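Long-range contacts in 5-formaminoimidazole-4-carboxamide-1-(beta)-D-ribofuranosyl 5'-monophosphate synthetase (Methanocaldococcus jannaschii, PDB 2R7L), which catalyses the ATP- and formate-dependent, folate-independent formylation of AICAR to FAICAR in de novo purine biosynthesis: residues E39-V44 with R342-I347; K130-A135 with D276-K281; G204-I209 with D226-S231. All coordinates share one frame; numbering follows the deposited sequence.

In the fold
The three contacts differ in depth and chemistry. Contact 3 lies in the antiparallel sheet that includes strands 205-214 and 219-230, and the helices of contact 2 pack on that sheet, while contact 1 joins the parallel sheet's side of the chain to a helix that also leans on strand 205-214. Contact 3 is the most central, its centre about 13 Å from that of the chain; it is buried and relies on backbone and side-chain hydrogen bonds beside both ligands. Contact 1, about 19 Å from the chain centre, is also buried, combining a salt bridge with apolar packing. Contact 2 is only partly buried: leucines pack inside, and lysine methylenes line the more exposed side.

Contact 1. Residues E39-V44 with R342-I347; sequences EGFSTV and RIAREI
Glu39 lies along the side of helix 339-353, its CB and CG resting on the methyl of Ala344, the closer approach being Glu39 CG to Ala344 CB at 3.8 Å. The chain then bends at chi2 (-67°), which swings the carboxylate past Ala344 toward Arg345. There Glu39 OE2 receives Arg345 NH2 at 2.8 Å, a salt bridge with an N-H...O angle of 161°. The donor approaches from above the carboxylate plane, while the oxygen stays near the guanidinium plane, so the two flat groups meet steeply inclined. The second link, Arg345 NE to Glu39 OE1 at 3.5 Å, is straight but weak. Gln341 also hydrogen-bonds OE2, giving this buried oxygen a second donor from the same helix.

Two residues on, Phe41 packs against Ala344 and, one turn further, Ile347. Its CZ meets Ile347 CG2 at 3.7 Å, and CE2 lies 3.3 Å from the Ala344 carbonyl O, placing one ring against both an apolar branch and the helix backbone. Replacing Glu39 with an alanine would probably leave the Arg345 guanidinium and the Gln341 amide without their shared carboxylate and open a gap beside the Ala344 methyl.

Between the two contact residues, Gly40 has positive phi (106°), and two bonds run back into the last helical turn. This Schellman motif ends helix 29-38 and redirects the chain into strand 43-47, a helix-to-strand turn of the parallel, Rossmann-like sheet, here packed against helix 339-353.

Contact 2. Residues K130-A135 with D276-K281; sequences KLLREA and DKLVAK
Glu134 brings the flat side-chain group, its carboxylate, to the contact, and the Lys281 side chain crosses that of Glu134 at about a right angle: Lys281 CD stands above the plane of the Glu134 carboxylate, displaced beyond its OE1, at 4.2 Å from that oxygen. The nearby charges do not pair across the helices, since Lys281 NZ remains 4.7 Å from Glu134 OE1 and forms its salt bridge with Glu284. Two peptide carbonyls make closer approaches at their oxygen ends. Glu134 O lies 3.2 Å from Lys281 CE, and Ala135 O lies 3.4 Å from Lys277 CB. Both lysines thus contribute methylene groups to the interface. The Lys281 chain leaves its backbone N in the anti direction (chi1 -175°) and then folds at chi2 and chi3, laying CG and CD against Glu134 CB as the chain curls over the end of segment 130-135.

Ala135 is the point where the backbones come nearest, its CA 5.2 Å from that of Leu278. Its small methyl sits close to the Leu278 backbone and to Lys281 CB, which fits a close axis approach of 8.8 Å at an angle of 111°. On the inner side, Leu278 CD1 pushes between the branches of Leu131, reaching CG at 3.5 Å, and also touches Leu132 CD2. The two leucines Leu131 and Leu278 meet at about a right angle.

Beneath this apolar patch, Leu278 rests on Phe294 and Leu296 of strand 292-300, whereas Leu131 and Leu132 reach Met311 of strand 306-312. Helices 125-135 and 268-285 therefore pack together over neighbouring strands of one antiparallel sheet.

Contact 3. Residues G204-I209 with D226-S231; sequences GTNFCI and DKRYES. With ATP (adenosine-5'-triphosphate), chain E; AMZ (aminoimidazole 4-carboxamide ribonucleotide), chain F.
Cys208 and Asp226 form an antiparallel hydrogen-bonded pair, both backbone N-H groups being satisfied by the partner's carbonyl. Cys208 N gives to Asp226 O at 2.8 Å, and Asp226 N returns the bond to Cys208 O at 3.1 Å. Beyond this pair the strands splay, their short axes running 115° apart, and a side chain takes over the bonding. With chi1 at -176° the Asn206 amide is carried anti to the main-chain N and across to the second strand. Its OD1 there accepts the backbone N of Arg228, Asn206 OD1 to Arg228 N being 3.0 Å. The donor lies in the carbonyl plane and the bond is nearly straight (168°). The other end of this buried amide is also used, ND2 bonding to Ser298 O, which fixes the amide's rotation between two strands.

Asp226 divides its carboxylate. OD1 bonds to His210 NE2, while Asp226 OD2 accepts Arg228 NH1 through its syn lone pair at 3.2 Å, a salt bridge. Arg228 NH2 has a second carboxylate partner in Asp316. These links set the guanidinium between two groups: Cys208 SG stands 3.5 Å above one face of the Arg228 guanidinium, and N2 of the AICAR ligand lies over the opposite face. Near its edge comes the gamma-phosphate oxygen O2G of ATP, to which Arg228 gives two weak bonds, the one from NH2 at 3.4 Å.

Farther along, Glu230 OE1 accepts the ATP ribose hydroxyl O2' at 3.1 Å and also pairs with Arg238 of the third subunit. A beta hairpin of the ATP-grasp fold thus lines the active site, its second strand presenting Arg228 to AICAR with a face and to the ATP gamma-phosphate with an edge, and Glu230 to the ATP ribose.

Contact 1. Residues E39-V44 with R342-I347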
loop_
_atom_site.group_PDB
_atom_site.type_symbol
_atom_site.label_atom_id
_atom_site.label_comp_id
_atom_site.label_asym_id
_atom_site.label_seq_id
_atom_site.Cartn_x
_atom_site.Cartn_y
_atom_site.Cartn_z
ATOM N N GLU A 39 -2.992 -3.683 -14.122
ATOM C CA GLU A 39 -2.123 -4.822 -14.455
ATOM C C GLU A 39 -1.032 -4.457 -15.474
ATOM O O GLU A 39 -0.211 -5.292 -15.841
ATOM C CB GLU A 39 -2.948 -6.011 -14.957
ATOM C CG GLU A 39 -3.796 -6.668 -13.862
ATOM C CD GLU A 39 -2.954 -7.354 -12.804
ATOM O OE1 GLU A 39 -2.131 -8.223 -13.171
ATOM O OE2 GLU A 39 -3.111 -7.030 -11.606
ATOM N N GLY A 40 -1.034 -3.211 -15.934
ATOM C CA GLY A 40 0.047 -2.716 -16.780
ATOM C C GLY A 40 -0.301 -2.566 -18.242
ATOM O O GLY A 40 0.539 -2.166 -19.043
ATOM N N PHE A 41 -1.546 -2.876 -18.595
ATOM C CA PHE A 41 -1.986 -2.763 -19.976
ATOM C C PHE A 41 -2.323 -1.333 -20.328
ATOM O O PHE A 41 -2.719 -0.549 -19.469
ATOM C CB PHE A 41 -3.223 -3.626 -20.227
ATOM C CG PHE A 41 -2.965 -5.092 -20.156
ATOM C CD1 PHE A 41 -2.595 -5.798 -21.286
ATOM C CD2 PHE A 41 -3.111 -5.770 -18.961
ATOM C CE1 PHE A 41 -2.367 -7.165 -21.221
ATOM C CE2 PHE A 41 -2.884 -7.126 -18.885
ATOM C CZ PHE A 41 -2.508 -7.826 -20.016
ATOM N N SER A 42 -2.139 -0.993 -21.598
ATOM C CA SER A 42 -2.762 0.189 -22.152
ATOM C C SER A 42 -4.161 -0.247 -22.620
ATOM O O SER A 42 -4.340 -1.373 -23.075
ATOM C CB SER A 42 -1.941 0.743 -23.314
ATOM O OG SER A 42 -2.409 2.027 -23.687
ATOM N N THR A 43 -5.147 0.634 -22.486
ATOM C CA THR A 43 -6.542 0.250 -22.700
ATOM C C THR A 43 -7.221 1.026 -23.820
ATOM O O THR A 43 -6.977 2.220 -24.000
ATOM C CB THR A 43 -7.377 0.490 -21.442
ATOM O OG1 THR A 43 -7.223 1.855 -21.037
ATOM C CG2 THR A 43 -6.947 -0.433 -20.313
ATOM N N VAL A 44 -8.109 0.341 -24.539
ATOM C CA VAL A 44 -8.908 0.962 -25.598
ATOM C C VAL A 44 -10.401 0.904 -25.256
ATOM O O VAL A 44 -10.934 -0.152 -24.924
ATOM C CB VAL A 44 -8.673 0.259 -26.953
ATOM C CG1 VAL A 44 -9.469 0.943 -28.053
ATOM C CG2 VAL A 44 -7.181 0.238 -27.290
ATOM N N ARG A 342 -9.031 -9.096 -12.342
ATOM C CA ARG A 342 -8.858 -10.548 -12.397
ATOM C C ARG A 342 -8.836 -11.068 -13.836
ATOM O O ARG A 342 -8.092 -11.993 -14.159
ATOM C CB ARG A 342 -9.962 -11.255 -11.611
ATOM C CG ARG A 342 -9.814 -12.774 -11.575
ATOM C CD ARG A 342 -8.545 -13.172 -10.867
ATOM N NE ARG A 342 -8.203 -14.588 -11.016
ATOM C CZ ARG A 342 -7.488 -15.083 -12.024
ATOM N NH1 ARG A 342 -7.052 -14.281 -12.996
ATOM N NH2 ARG A 342 -7.220 -16.387 -12.069
ATOM N N ILE A 343 -9.653 -10.472 -14.693
ATOM C CA ILE A 343 -9.626 -10.794 -16.120
ATOM C C ILE A 343 -8.262 -10.398 -16.713
ATOM O O ILE A 343 -7.582 -11.220 -17.328
ATOM C CB ILE A 343 -10.778 -10.086 -16.873
ATOM C CG1 ILE A 343 -12.126 -10.718 -16.500
ATOM C CG2 ILE A 343 -10.556 -10.113 -18.384
ATOM C CD1 ILE A 343 -13.322 -9.849 -16.821
ATOM N N ALA A 344 -7.863 -9.147 -16.487
ATOM C CA ALA A 344 -6.597 -8.600 -16.992
ATOM C C ALA A 344 -5.390 -9.430 -16.571
ATOM O O ALA A 344 -4.472 -9.646 -17.352
ATOM C CB ALA A 344 -6.426 -7.179 -16.540
ATOM N N ARG A 345 -5.411 -9.902 -15.335
ATOM C CA ARG A 345 -4.336 -10.705 -14.810
ATOM C C ARG A 345 -4.215 -12.034 -15.551
ATOM O O ARG A 345 -3.110 -12.470 -15.867
ATOM C CB ARG A 345 -4.554 -10.947 -13.318
ATOM C CG ARG A 345 -3.627 -11.980 -12.730
ATOM C CD ARG A 345 -3.615 -11.848 -11.229
ATOM N NE ARG A 345 -3.441 -10.450 -10.854
ATOM C CZ ARG A 345 -3.720 -9.951 -9.655
ATOM N NH1 ARG A 345 -4.203 -10.738 -8.703
ATOM N NH2 ARG A 345 -3.529 -8.661 -9.417
ATOM N N GLU A 346 -5.348 -12.677 -15.819
ATOM C CA GLU A 346 -5.346 -13.935 -16.554
ATOM C C GLU A 346 -4.758 -13.679 -17.932
ATOM O O GLU A 346 -3.997 -14.485 -18.446
ATOM C CB GLU A 346 -6.757 -14.535 -16.658
ATOM C CG GLU A 346 -6.799 -16.060 -16.938
ATOM C CD GLU A 346 -6.465 -16.898 -15.715
ATOM O OE1 GLU A 346 -6.083 -16.320 -14.669
ATOM O OE2 GLU A 346 -6.586 -18.143 -15.788
ATOM N N ILE A 347 -5.098 -12.543 -18.522
ATOM C CA ILE A 347 -4.523 -12.179 -19.808
ATOM C C ILE A 347 -3.006 -11.987 -19.674
ATOM O O ILE A 347 -2.235 -12.553 -20.453
ATOM C CB ILE A 347 -5.207 -10.943 -20.415
ATOM C CG1 ILE A 347 -6.686 -11.258 -20.713
ATOM C CG2 ILE A 347 -4.501 -10.524 -21.692
ATOM C CD1 ILE A 347 -7.496 -10.080 -21.270
#

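Contact 2. Residues K130-A135 with D276-K281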
loop_
_atom_site.group_PDB
_atom_site.type_symbol
_atom_site.label_atom_id
_atom_site.label_comp_id
_atom_site.label_asym_id
_atom_site.label_seq_id
_atom_site.Cartn_x
_atom_site.Cartn_y
_atom_site.Cartn_z
ATOM N N LYS A 130 -30.884 -26.353 -20.038
ATOM C CA LYS A 130 -30.222 -27.622 -20.331
ATOM C C LYS A 130 -28.928 -27.711 -19.532
ATOM O O LYS A 130 -28.683 -28.690 -18.822
ATOM C CB LYS A 130 -29.935 -27.724 -21.832
ATOM C CG LYS A 130 -29.232 -29.000 -22.270
ATOM C CD LYS A 130 -29.210 -29.100 -23.794
ATOM C CE LYS A 130 -28.379 -30.283 -24.272
ATOM N NZ LYS A 130 -28.779 -31.563 -23.618
ATOM N N LEU A 131 -28.112 -26.668 -19.641
ATOM C CA LEU A 131 -26.840 -26.599 -18.923
ATOM C C LEU A 131 -27.016 -26.744 -17.408
ATOM O O LEU A 131 -26.381 -27.595 -16.775
ATOM C CB LEU A 131 -26.126 -25.286 -19.262
ATOM C CG LEU A 131 -24.775 -24.972 -18.610
ATOM C CD1 LEU A 131 -23.818 -26.165 -18.645
ATOM C CD2 LEU A 131 -24.165 -23.769 -19.302
ATOM N N LEU A 132 -27.886 -25.918 -16.835
ATOM C CA LEU A 132 -28.091 -25.893 -15.385
ATOM C C LEU A 132 -28.712 -27.172 -14.870
ATOM O O LEU A 132 -28.353 -27.664 -13.797
ATOM C CB LEU A 132 -28.978 -24.708 -14.998
ATOM C CG LEU A 132 -28.407 -23.323 -15.311
ATOM C CD1 LEU A 132 -29.507 -22.271 -15.271
ATOM C CD2 LEU A 132 -27.265 -22.965 -14.351
ATOM N N ARG A 133 -29.659 -27.703 -15.639
ATOM C CA ARG A 133 -30.309 -28.964 -15.307
ATOM C C ARG A 133 -29.297 -30.096 -15.353
ATOM O O ARG A 133 -29.198 -30.891 -14.419
ATOM C CB ARG A 133 -31.475 -29.234 -16.270
ATOM C CG ARG A 133 -31.943 -30.690 -16.317
ATOM C CD ARG A 133 -33.254 -30.851 -17.091
ATOM N NE ARG A 133 -33.231 -30.204 -18.405
ATOM C CZ ARG A 133 -32.764 -30.773 -19.513
ATOM N NH1 ARG A 133 -32.266 -32.007 -19.471
ATOM N NH2 ARG A 133 -32.789 -30.106 -20.663
ATOM N N GLU A 134 -28.534 -30.157 -16.440
ATOM C CA GLU A 134 -27.528 -31.207 -16.604
ATOM C C GLU A 134 -26.361 -31.081 -15.626
ATOM O O GLU A 134 -25.804 -32.086 -15.180
ATOM C CB GLU A 134 -27.018 -31.244 -18.040
ATOM C CG GLU A 134 -28.060 -31.697 -19.039
ATOM C CD GLU A 134 -27.439 -32.225 -20.308
ATOM O OE1 GLU A 134 -26.536 -33.089 -20.212
ATOM O OE2 GLU A 134 -27.854 -31.778 -21.399
ATOM N N ALA A 135 -26.002 -29.846 -15.284
ATOM C CA ALA A 135 -24.974 -29.611 -14.269
ATOM C C ALA A 135 -25.455 -30.080 -12.906
ATOM O O ALA A 135 -24.655 -30.340 -12.006
ATOM C CB ALA A 135 -24.601 -28.139 -14.223
ATOM N N ASP A 276 -18.400 -25.415 -9.402
ATOM C CA ASP A 276 -17.653 -26.570 -9.897
ATOM C C ASP A 276 -18.486 -27.390 -10.883
ATOM O O ASP A 276 -17.991 -27.782 -11.941
ATOM C CB ASP A 276 -17.165 -27.438 -8.731
ATOM C CG ASP A 276 -16.016 -26.792 -7.961
ATOM O OD1 ASP A 276 -15.484 -25.771 -8.445
ATOM O OD2 ASP A 276 -15.642 -27.302 -6.881
ATOM N N LYS A 277 -19.756 -27.621 -10.548
ATOM C CA LYS A 277 -20.646 -28.421 -11.395
ATOM C C LYS A 277 -20.951 -27.750 -12.721
ATOM O O LYS A 277 -20.893 -28.387 -13.771
ATOM C CB LYS A 277 -21.958 -28.730 -10.670
ATOM C CG LYS A 277 -21.829 -29.712 -9.530
ATOM C CD LYS A 277 -23.184 -29.908 -8.870
ATOM C CE LYS A 277 -23.140 -30.971 -7.795
ATOM N NZ LYS A 277 -24.478 -31.122 -7.168
ATOM N N LEU A 278 -21.285 -26.466 -12.682
ATOM C CA LEU A 278 -21.555 -25.728 -13.914
ATOM C C LEU A 278 -20.371 -25.812 -14.866
ATOM O O LEU A 278 -20.540 -25.967 -16.078
ATOM C CB LEU A 278 -21.884 -24.260 -13.616
ATOM C CG LEU A 278 -22.182 -23.412 -14.856
ATOM C CD1 LEU A 278 -23.453 -23.901 -15.547
ATOM C CD2 LEU A 278 -22.313 -21.947 -14.511
ATOM N N VAL A 279 -19.172 -25.707 -14.304
ATOM C CA VAL A 279 -17.937 -25.720 -15.082
ATOM C C VAL A 279 -17.648 -27.099 -15.683
ATOM O O VAL A 279 -17.320 -27.209 -16.862
ATOM C CB VAL A 279 -16.745 -25.204 -14.227
ATOM C CG1 VAL A 279 -15.426 -25.852 -14.644
ATOM C CG2 VAL A 279 -16.672 -23.681 -14.308
ATOM N N ALA A 280 -17.789 -28.140 -14.869
ATOM C CA ALA A 280 -17.552 -29.508 -15.314
ATOM C C ALA A 280 -18.488 -29.921 -16.449
ATOM O O ALA A 280 -18.070 -30.608 -17.378
ATOM C CB ALA A 280 -17.658 -30.480 -14.139
ATOM N N LYS A 281 -19.748 -29.492 -16.389
ATOM C CA LYS A 281 -20.698 -29.842 -17.441
ATOM C C LYS A 281 -20.493 -29.016 -18.703
ATOM O O LYS A 281 -20.621 -29.534 -19.810
ATOM C CB LYS A 281 -22.152 -29.725 -16.959
ATOM C CG LYS A 281 -23.196 -30.210 -17.990
ATOM C CD LYS A 281 -23.056 -31.709 -18.321
ATOM C CE LYS A 281 -23.230 -32.575 -17.074
ATOM N NZ LYS A 281 -22.910 -34.021 -17.298
#

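Contact 3. Residues G204-I209 with D226-S231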
loop_
_atom_site.group_PDB
_atom_site.type_symbol
_atom_site.label_atom_id
_atom_site.label_comp_id
_atom_site.label_asym_id
_atom_site.label_seq_id
_atom_site.Cartn_x
_atom_site.Cartn_y
_atom_site.Cartn_z
ATOM N N GLY A 204 -37.078 -15.801 -1.553
ATOM C CA GLY A 204 -35.847 -15.813 -0.786
ATOM C C GLY A 204 -34.972 -14.594 -0.969
ATOM O O GLY A 204 -35.418 -13.543 -1.443
ATOM N N THR A 205 -33.717 -14.745 -0.575
ATOM C CA THR A 205 -32.751 -13.664 -0.631
ATOM C C THR A 205 -31.897 -13.778 -1.896
ATOM O O THR A 205 -31.407 -14.854 -2.224
ATOM C CB THR A 205 -31.872 -13.676 0.627
ATOM O OG1 THR A 205 -31.588 -15.030 1.003
ATOM C CG2 THR A 205 -32.592 -13.014 1.775
ATOM N N ASN A 206 -31.743 -12.666 -2.609
ATOM C CA ASN A 206 -30.956 -12.627 -3.835
ATOM C C ASN A 206 -29.441 -12.583 -3.608
ATOM O O ASN A 206 -28.917 -11.712 -2.901
ATOM C CB ASN A 206 -31.367 -11.425 -4.678
ATOM C CG ASN A 206 -30.656 -11.376 -6.022
ATOM O OD1 ASN A 206 -30.372 -10.298 -6.529
ATOM N ND2 ASN A 206 -30.381 -12.541 -6.609
ATOM N N PHE A 207 -28.752 -13.537 -4.217
ATOM C CA PHE A 207 -27.295 -13.554 -4.268
ATOM C C PHE A 207 -26.906 -13.797 -5.709
ATOM O O PHE A 207 -27.084 -14.899 -6.215
ATOM C CB PHE A 207 -26.746 -14.701 -3.422
ATOM C CG PHE A 207 -27.006 -14.550 -1.952
ATOM C CD1 PHE A 207 -26.137 -13.825 -1.154
ATOM C CD2 PHE A 207 -28.114 -15.150 -1.363
ATOM C CE1 PHE A 207 -26.366 -13.690 0.209
ATOM C CE2 PHE A 207 -28.352 -15.016 -0.009
ATOM C CZ PHE A 207 -27.470 -14.275 0.780
ATOM N N CYS A 208 -26.421 -12.755 -6.379
ATOM C CA CYS A 208 -25.803 -12.916 -7.682
ATOM C C CYS A 208 -24.320 -13.189 -7.444
ATOM O O CYS A 208 -23.573 -12.314 -7.018
ATOM C CB CYS A 208 -26.019 -11.675 -8.549
ATOM S SG CYS A 208 -27.782 -11.184 -8.722
ATOM N N ILE A 209 -23.913 -14.427 -7.697
ATOM C CA ILE A 209 -22.584 -14.902 -7.338
ATOM C C ILE A 209 -21.635 -14.837 -8.528
ATOM O O ILE A 209 -21.878 -15.447 -9.578
ATOM C CB ILE A 209 -22.659 -16.338 -6.786
ATOM C CG1 ILE A 209 -23.669 -16.389 -5.628
ATOM C CG2 ILE A 209 -21.286 -16.807 -6.334
ATOM C CD1 ILE A 209 -24.245 -17.772 -5.343
ATOM N N ASP A 226 -23.514 -9.666 -5.333
ATOM C CA ASP A 226 -24.387 -8.506 -5.176
ATOM C C ASP A 226 -25.844 -8.955 -5.121
ATOM O O ASP A 226 -26.181 -10.085 -5.490
ATOM C CB ASP A 226 -24.208 -7.519 -6.340
ATOM C CG ASP A 226 -24.767 -8.058 -7.661
ATOM O OD1 ASP A 226 -24.136 -8.972 -8.232
ATOM O OD2 ASP A 226 -25.822 -7.560 -8.137
ATOM N N LYS A 227 -26.705 -8.066 -4.645
ATOM C CA LYS A 227 -28.136 -8.247 -4.815
ATOM C C LYS A 227 -28.637 -7.130 -5.715
ATOM O O LYS A 227 -28.138 -6.004 -5.654
ATOM C CB LYS A 227 -28.866 -8.288 -3.469
ATOM C CG LYS A 227 -28.994 -6.966 -2.755
ATOM C CD LYS A 227 -30.038 -7.054 -1.657
ATOM C CE LYS A 227 -30.413 -5.680 -1.160
ATOM N NZ LYS A 227 -31.676 -5.686 -0.387
ATOM N N ARG A 228 -29.601 -7.450 -6.571
ATOM C CA ARG A 228 -30.095 -6.498 -7.555
ATOM C C ARG A 228 -30.885 -5.388 -6.891
ATOM O O ARG A 228 -31.500 -5.592 -5.842
ATOM C CB ARG A 228 -30.995 -7.191 -8.577
ATOM C CG ARG A 228 -30.358 -8.355 -9.300
ATOM C CD ARG A 228 -29.105 -7.914 -10.022
ATOM N NE ARG A 228 -28.882 -8.694 -11.231
ATOM C CZ ARG A 228 -27.684 -8.988 -11.723
ATOM N NH1 ARG A 228 -26.586 -8.574 -11.104
ATOM N NH2 ARG A 228 -27.584 -9.704 -12.836
ATOM N N TYR A 229 -30.870 -4.219 -7.527
ATOM C CA TYR A 229 -31.643 -3.062 -7.098
ATOM C C TYR A 229 -32.460 -2.693 -8.324
ATOM O O TYR A 229 -31.940 -2.105 -9.280
ATOM C CB TYR A 229 -30.704 -1.925 -6.694
ATOM C CG TYR A 229 -31.303 -0.881 -5.792
ATOM C CD1 TYR A 229 -32.239 -1.225 -4.833
ATOM C CD2 TYR A 229 -30.900 0.443 -5.866
ATOM C CE1 TYR A 229 -32.778 -0.289 -4.000
ATOM C CE2 TYR A 229 -31.433 1.398 -5.018
ATOM C CZ TYR A 229 -32.375 1.017 -4.092
ATOM O OH TYR A 229 -32.932 1.937 -3.242
ATOM N N GLU A 230 -33.737 -3.065 -8.298
ATOM C CA GLU A 230 -34.595 -3.016 -9.480
ATOM C C GLU A 230 -35.766 -2.036 -9.326
ATOM O O GLU A 230 -36.301 -1.862 -8.237
ATOM C CB GLU A 230 -35.080 -4.432 -9.814
ATOM C CG GLU A 230 -33.951 -5.337 -10.302
ATOM C CD GLU A 230 -34.254 -6.816 -10.192
ATOM O OE1 GLU A 230 -35.132 -7.199 -9.385
ATOM O OE2 GLU A 230 -33.593 -7.599 -10.910
ATOM N N SER A 231 -36.125 -1.373 -10.422
ATOM C CA SER A 231 -37.233 -0.419 -10.444
ATOM C C SER A 231 -38.319 -0.940 -11.405
ATOM O O SER A 231 -38.000 -1.371 -12.504
ATOM C CB SER A 231 -36.727 0.945 -10.911
ATOM O OG SER A 231 -37.690 1.965 -10.695
HETATM P PG ATP E . -31.055 -8.694 -15.484
HETATM O O1G ATP E . -29.966 -8.747 -16.533
HETATM O O2G ATP E . -30.679 -9.332 -14.162
HETATM O O3G ATP E . -31.698 -7.333 -15.351
HETATM P PB ATP E . -32.142 -11.242 -16.160
HETATM O O1B ATP E . -30.739 -11.678 -15.818
HETATM O O2B ATP E . -32.737 -11.695 -17.475
HETATM O O3B ATP E . -32.235 -9.626 -16.097
HETATM P PA ATP E . -34.675 -12.002 -15.024
HETATM O O1A ATP E . -34.912 -13.485 -15.151
HETATM O O2A ATP E . -35.291 -11.011 -15.974
HETATM O O3A ATP E . -33.074 -11.754 -14.942
HETATM O "O5'" ATP E . -35.121 -11.592 -13.542
HETATM C "C5'" ATP E . -35.373 -10.229 -13.241
HETATM C "C4'" ATP E . -35.759 -10.143 -11.773
HETATM O "O4'" ATP E . -37.012 -10.797 -11.548
HETATM C "C3'" ATP E . -34.768 -10.848 -10.864
HETATM O "O3'" ATP E . -33.679 -9.996 -10.492
HETATM C "C2'" ATP E . -35.626 -11.238 -9.676
HETATM O "O2'" ATP E . -35.714 -10.157 -8.750
HETATM C "C1'" ATP E . -37.002 -11.472 -10.286
HETATM N N9 ATP E . -37.143 -12.918 -10.538
HETATM C C8 ATP E . -36.731 -13.549 -11.655
HETATM N N7 ATP E . -36.986 -14.878 -11.581
HETATM C C5 ATP E . -37.591 -15.110 -10.401
HETATM C C6 ATP E . -38.138 -16.295 -9.704
HETATM N N6 ATP E . -38.084 -17.528 -10.263
HETATM N N1 ATP E . -38.673 -16.101 -8.483
HETATM C C2 ATP E . -38.726 -14.877 -7.911
HETATM N N3 ATP E . -38.259 -13.761 -8.493
HETATM C C4 ATP E . -37.679 -13.815 -9.710
HETATM O O5 AMZ F . -25.922 -3.639 -12.910
HETATM C C6 AMZ F . -26.363 -4.685 -13.392
HETATM N N2 AMZ F . -26.661 -5.771 -12.684
HETATM C C3A AMZ F . -26.619 -4.801 -14.886
HETATM C C7A AMZ F . -27.218 -5.858 -15.549
HETATM N N3 AMZ F . -27.684 -6.991 -15.019
HETATM N N1 AMZ F . -26.314 -3.871 -15.782
HETATM C C5 AMZ F . -26.704 -4.336 -16.977
HETATM N N AMZ F . -27.255 -5.546 -16.832
HETATM C C1 AMZ F . -27.796 -6.397 -17.919
HETATM C C2 AMZ F . -29.268 -6.110 -18.219
HETATM C C3 AMZ F . -29.214 -5.243 -19.463
HETATM O O2 AMZ F . -30.323 -5.555 -20.304
HETATM O O1 AMZ F . -29.902 -7.359 -18.521
HETATM O O AMZ F . -27.037 -6.020 -19.080
HETATM C C AMZ F . -27.939 -5.724 -20.151
HETATM C C4 AMZ F . -27.279 -4.610 -20.987
HETATM O O3 AMZ F . -27.011 -3.476 -20.169
HETATM P P AMZ F . -27.315 -2.024 -20.719
HETATM O OP1 AMZ F . -26.478 -1.608 -21.874
HETATM O O4 AMZ F . -28.873 -1.981 -21.114
HETATM O OP2 AMZ F . -27.136 -0.997 -19.478
#